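PDB 6GKE: fucose-specific lectin from Aleuria aurantia, which binds L-fucose on glycoproteins, with the strongest preference for alpha-1,6-linked core fucose, through five sites set between the blades of its six-bladed beta-propeller. Local coordinates for residues V227-A239 and P248-P262. The protein carries 1 engineered substitution. Numbering follows the deposited sequence. Where two conformers were deposited one is given.
With FUC (alpha-L-fucopyranose), chain G.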
# COMPACT_ATOMS: atom_id res chain seq x y z
N VAL A 227 26.59 6.08 3.58
CA VAL A 227 25.59 5.27 4.26
C VAL A 227 24.30 6.09 4.29
O VAL A 227 24.31 7.24 4.71
CB VAL A 227 26.05 4.88 5.68
CG1 VAL A 227 25.02 4.01 6.38
CG2 VAL A 227 27.40 4.20 5.66
N TYR A 228 23.21 5.47 3.82
CA TYR A 228 21.90 6.09 3.73
C TYR A 228 20.95 5.41 4.71
O TYR A 228 20.97 4.20 4.87
CB TYR A 228 21.32 5.97 2.32
CG TYR A 228 22.18 6.68 1.32
CD1 TYR A 228 22.15 8.06 1.22
CD2 TYR A 228 23.10 5.99 0.54
CE1 TYR A 228 23.01 8.74 0.37
CE2 TYR A 228 23.96 6.65 -0.32
CZ TYR A 228 23.92 8.03 -0.39
OH TYR A 228 24.81 8.69 -1.20
N TRP A 229 20.07 6.21 5.33
CA TRP A 229 18.98 5.62 6.08
C TRP A 229 17.75 6.50 5.99
O TRP A 229 17.83 7.72 5.86
CB TRP A 229 19.35 5.31 7.53
CG TRP A 229 19.78 6.46 8.38
CD1 TRP A 229 19.01 7.26 9.17
CD2 TRP A 229 21.14 6.89 8.57
NE1 TRP A 229 19.80 8.16 9.83
CE2 TRP A 229 21.11 7.96 9.49
CE3 TRP A 229 22.36 6.48 8.04
CZ2 TRP A 229 22.27 8.60 9.90
CZ3 TRP A 229 23.51 7.11 8.45
CH2 TRP A 229 23.46 8.17 9.37
N GLN A 230 16.58 5.85 6.09
CA GLN A 230 15.33 6.56 5.99
C GLN A 230 14.24 5.73 6.66
O GLN A 230 14.07 4.54 6.38
CB GLN A 230 14.96 6.79 4.52
CG GLN A 230 13.72 7.65 4.31
CD GLN A 230 13.39 7.73 2.84
OE1 GLN A 230 13.95 8.54 2.10
NE2 GLN A 230 12.50 6.85 2.40
N LYS A 231 13.46 6.41 7.52
CA LYS A 231 12.18 5.90 7.98
C LYS A 231 11.11 6.46 7.05
O LYS A 231 11.15 7.63 6.68
CB LYS A 231 11.93 6.33 9.42
CG LYS A 231 10.55 5.97 9.95
CD LYS A 231 10.37 6.23 11.42
CE LYS A 231 8.94 6.00 11.85
NZ LYS A 231 8.75 6.35 13.28
N GLY A 232 10.12 5.63 6.69
CA GLY A 232 9.09 6.09 5.78
C GLY A 232 8.40 7.33 6.32
O GLY A 232 8.07 7.40 7.50
N ARG A 233 8.20 8.31 5.43
CA ARG A 233 7.60 9.62 5.72
C ARG A 233 8.48 10.43 6.69
O ARG A 233 7.99 11.32 7.39
CB ARG A 233 6.15 9.51 6.21
CG ARG A 233 5.33 10.72 5.81
CD ARG A 233 3.91 10.68 6.33
NE ARG A 233 3.07 11.70 5.73
CZ ARG A 233 2.98 12.96 6.16
NH1 ARG A 233 3.72 13.36 7.18
NH2 ARG A 233 2.15 13.80 5.58
N GLU A 234 9.79 10.15 6.68
CA GLU A 234 10.80 11.02 7.28
C GLU A 234 11.84 11.30 6.19
O GLU A 234 11.88 10.62 5.17
CB GLU A 234 11.45 10.38 8.51
CG GLU A 234 10.47 10.02 9.60
CD GLU A 234 9.74 11.18 10.24
OE1 GLU A 234 8.72 10.91 10.91
OE2 GLU A 234 10.18 12.33 10.09
N GLU A 235 12.70 12.29 6.40
CA GLU A 235 13.69 12.62 5.38
C GLU A 235 14.81 11.57 5.36
O GLU A 235 15.12 10.93 6.37
CB GLU A 235 14.30 14.01 5.61
CG GLU A 235 13.29 15.15 5.68
CD GLU A 235 12.53 15.50 4.41
OE1 GLU A 235 12.68 14.80 3.38
OE2 GLU A 235 11.76 16.48 4.46
N LEU A 236 15.40 11.43 4.18
CA LEU A 236 16.59 10.62 3.94
C LEU A 236 17.80 11.25 4.63
O LEU A 236 17.99 12.47 4.56
CB LEU A 236 16.80 10.56 2.42
CG LEU A 236 18.04 9.81 1.93
CD1 LEU A 236 17.98 8.34 2.32
CD2 LEU A 236 18.18 9.95 0.43
N TYR A 237 18.63 10.41 5.26
CA TYR A 237 19.90 10.81 5.84
C TYR A 237 21.05 10.16 5.07
O TYR A 237 20.93 9.02 4.60
CB TYR A 237 20.00 10.36 7.30
CG TYR A 237 19.14 11.17 8.23
CD1 TYR A 237 17.78 10.91 8.33
CD2 TYR A 237 19.66 12.19 9.01
CE1 TYR A 237 16.96 11.64 9.17
CE2 TYR A 237 18.86 12.93 9.86
CZ TYR A 237 17.51 12.65 9.94
OH TYR A 237 16.71 13.38 10.78
N GLU A 238 22.17 10.88 5.02
CA GLU A 238 23.42 10.36 4.50
C GLU A 238 24.55 10.66 5.49
O GLU A 238 24.70 11.80 5.93
CB GLU A 238 23.78 11.02 3.16
CG GLU A 238 25.06 10.49 2.53
CD GLU A 238 25.57 11.37 1.41
OE1 GLU A 238 26.02 12.49 1.72
OE2 GLU A 238 25.51 10.95 0.23
N ALA A 239 25.36 9.64 5.78
CA ALA A 239 26.66 9.81 6.42
C ALA A 239 27.74 9.56 5.37
O ALA A 239 27.64 8.61 4.60
CB ALA A 239 26.83 8.86 7.58
N PRO A 248 26.04 13.23 10.01
CA PRO A 248 25.01 12.89 9.03
C PRO A 248 24.15 14.12 8.71
O PRO A 248 23.89 14.94 9.59
CB PRO A 248 24.20 11.79 9.72
CG PRO A 248 25.18 11.17 10.69
CD PRO A 248 26.00 12.34 11.19
N GLY A 249 23.70 14.20 7.46
CA GLY A 249 22.84 15.27 7.01
C GLY A 249 21.66 14.74 6.23
O GLY A 249 21.73 13.68 5.61
N GLN A 250 20.57 15.50 6.26
CA GLN A 250 19.38 15.17 5.51
C GLN A 250 19.56 15.55 4.04
O GLN A 250 20.13 16.58 3.71
CB GLN A 250 18.15 15.89 6.08
CG GLN A 250 17.74 15.39 7.46
CD GLN A 250 16.53 16.11 7.99
OE1 GLN A 250 16.04 17.07 7.41
NE2 GLN A 250 16.02 15.64 9.11
N ILE A 251 19.04 14.68 3.17
CA ILE A 251 18.86 14.95 1.76
C ILE A 251 17.38 15.23 1.57
O ILE A 251 16.57 14.33 1.77
CB ILE A 251 19.33 13.74 0.91
CG1 ILE A 251 20.83 13.53 1.04
CG2 ILE A 251 18.89 13.89 -0.54
CD1 ILE A 251 21.30 12.19 0.54
N LYS A 252 17.04 16.47 1.24
CA LYS A 252 15.65 16.86 1.24
C LYS A 252 15.42 18.03 0.28
O LYS A 252 16.36 18.69 -0.17
CB LYS A 252 15.19 17.21 2.66
CG LYS A 252 15.87 18.41 3.30
CD LYS A 252 15.42 18.57 4.73
CE LYS A 252 16.07 19.73 5.46
NZ LYS A 252 15.62 19.79 6.87
N ASP A 253 14.14 18.23 -0.01
CA ASP A 253 13.62 19.23 -0.91
C ASP A 253 12.53 19.98 -0.15
O ASP A 253 11.53 19.38 0.23
CB ASP A 253 13.11 18.54 -2.18
CG ASP A 253 12.42 19.42 -3.20
OD1 ASP A 253 12.12 20.58 -2.87
OD2 ASP A 253 12.20 18.93 -4.33
N ALA A 254 12.73 21.28 0.08
CA ALA A 254 11.81 22.07 0.90
C ALA A 254 10.40 22.07 0.29
O ALA A 254 9.42 22.21 1.02
CB ALA A 254 12.35 23.47 1.06
N SER A 255 10.31 21.93 -1.04
CA SER A 255 9.02 21.96 -1.75
C SER A 255 8.31 20.61 -1.70
O SER A 255 7.12 20.53 -2.00
CB SER A 255 9.22 22.41 -3.18
OG SER A 255 9.72 21.35 -3.98
N ARG A 256 9.04 19.54 -1.34
CA ARG A 256 8.51 18.18 -1.28
C ARG A 256 8.97 17.52 0.01
O ARG A 256 9.78 16.59 -0.01
CB ARG A 256 8.95 17.38 -2.51
CG ARG A 256 8.32 17.89 -3.81
CD ARG A 256 8.67 17.03 -5.00
NE ARG A 256 8.20 15.66 -4.87
CZ ARG A 256 8.42 14.71 -5.77
NH1 ARG A 256 9.04 15.01 -6.90
NH2 ARG A 256 8.03 13.47 -5.53
N PRO A 257 8.46 17.97 1.18
CA PRO A 257 8.89 17.40 2.45
C PRO A 257 8.53 15.91 2.55
O PRO A 257 7.50 15.47 2.03
CB PRO A 257 8.14 18.22 3.51
CG PRO A 257 6.96 18.82 2.76
CD PRO A 257 7.44 19.03 1.34
N THR A 258 9.42 15.17 3.22
CA THR A 258 9.24 13.77 3.59
C THR A 258 8.44 13.02 2.53
O THR A 258 7.35 12.53 2.80
CB THR A 258 8.59 13.65 4.97
OG1 THR A 258 7.28 14.21 4.96
CG2 THR A 258 9.40 14.32 6.06
N PRO A 259 8.97 12.89 1.29
CA PRO A 259 8.17 12.45 0.16
C PRO A 259 7.80 10.95 0.11
O PRO A 259 7.00 10.58 -0.73
CB PRO A 259 9.03 12.83 -1.06
CG PRO A 259 10.44 12.79 -0.53
CD PRO A 259 10.33 13.30 0.89
N SER A 260 8.40 10.12 0.98
CA SER A 260 8.08 8.70 1.00
C SER A 260 6.83 8.43 1.85
O SER A 260 6.47 9.21 2.72
CB SER A 260 9.23 7.88 1.52
OG SER A 260 9.52 8.17 2.88
N LEU A 261 6.19 7.29 1.58
CA LEU A 261 5.07 6.84 2.39
C LEU A 261 5.56 6.18 3.67
O LEU A 261 6.69 5.69 3.77
CB LEU A 261 4.21 5.85 1.60
CG LEU A 261 3.38 6.44 0.46
CD1 LEU A 261 2.84 5.33 -0.41
CD2 LEU A 261 2.24 7.31 0.99
N PRO A 262 4.69 6.09 4.71
CA PRO A 262 5.04 5.36 5.92
C PRO A 262 5.45 3.91 5.62
O PRO A 262 4.90 3.27 4.72
CB PRO A 262 3.75 5.42 6.75
CG PRO A 262 3.08 6.68 6.28
CD PRO A 262 3.35 6.71 4.79
C1 FUC G . 29.67 14.59 -0.99
C2 FUC G . 28.41 14.50 -0.15
C3 FUC G . 27.18 14.35 -1.05
C4 FUC G . 27.36 13.18 -2.01
C5 FUC G . 28.65 13.39 -2.79
C6 FUC G . 28.97 12.28 -3.78
O1 FUC G . 29.66 15.82 -1.72
O2 FUC G . 28.30 15.68 0.66
O3 FUC G . 26.01 14.22 -0.24
O4 FUC G . 27.47 11.92 -1.33
O5 FUC G . 29.75 13.48 -1.89
O HOH W 1 3.29 10.01 3.20
O HOH W 2 10.88 10.51 2.66
O HOH W 3 14.21 13.04 2.04
O HOH W 4 12.37 16.24 0.95
O HOH W 5 11.95 18.92 3.07
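E235, in the turn region leading into strand 236-241, reaches into the loop that follows strand 249-251, the outermost strand of this propeller blade. Its CB lies 3.9 Å from CD of Q250, and CG packs between Q250 OE1 and the methyl CG2 of T258. A bend at chi2 (-67°) then turns the carboxylate toward the loop, where CD lies against K252 CB. OE2 accepts the backbone N-H of T258 at 3.0 Å, from above the carboxylate plane, and lies close to a water that is also near D253 O. OE1 accepts from one water that also links L236 N and I251 O; a second water, which accepts from D253 N, lies near both OE1 and R256 O. Beyond this, S260 OG accepts the N-H of R233 at 2.9 Å. On the strands, Q250 lays CG over one face of the Y237 ring in a CH-pi contact, while its NE2 donates to Y237 OH at 2.9 Å, almost in the amide plane. Backbone bonds pair E238 with G249, and I251 CD1 packs on E238 CB, at the base of the side chain whose OE1 and OE2 accept hydrogen bonds from O3 and O4 of fucose respectively. One carboxylate thus joins the irregular loop to the hairpin through direct and water-mediated bonds; these donors would be expected to favour its ionised form.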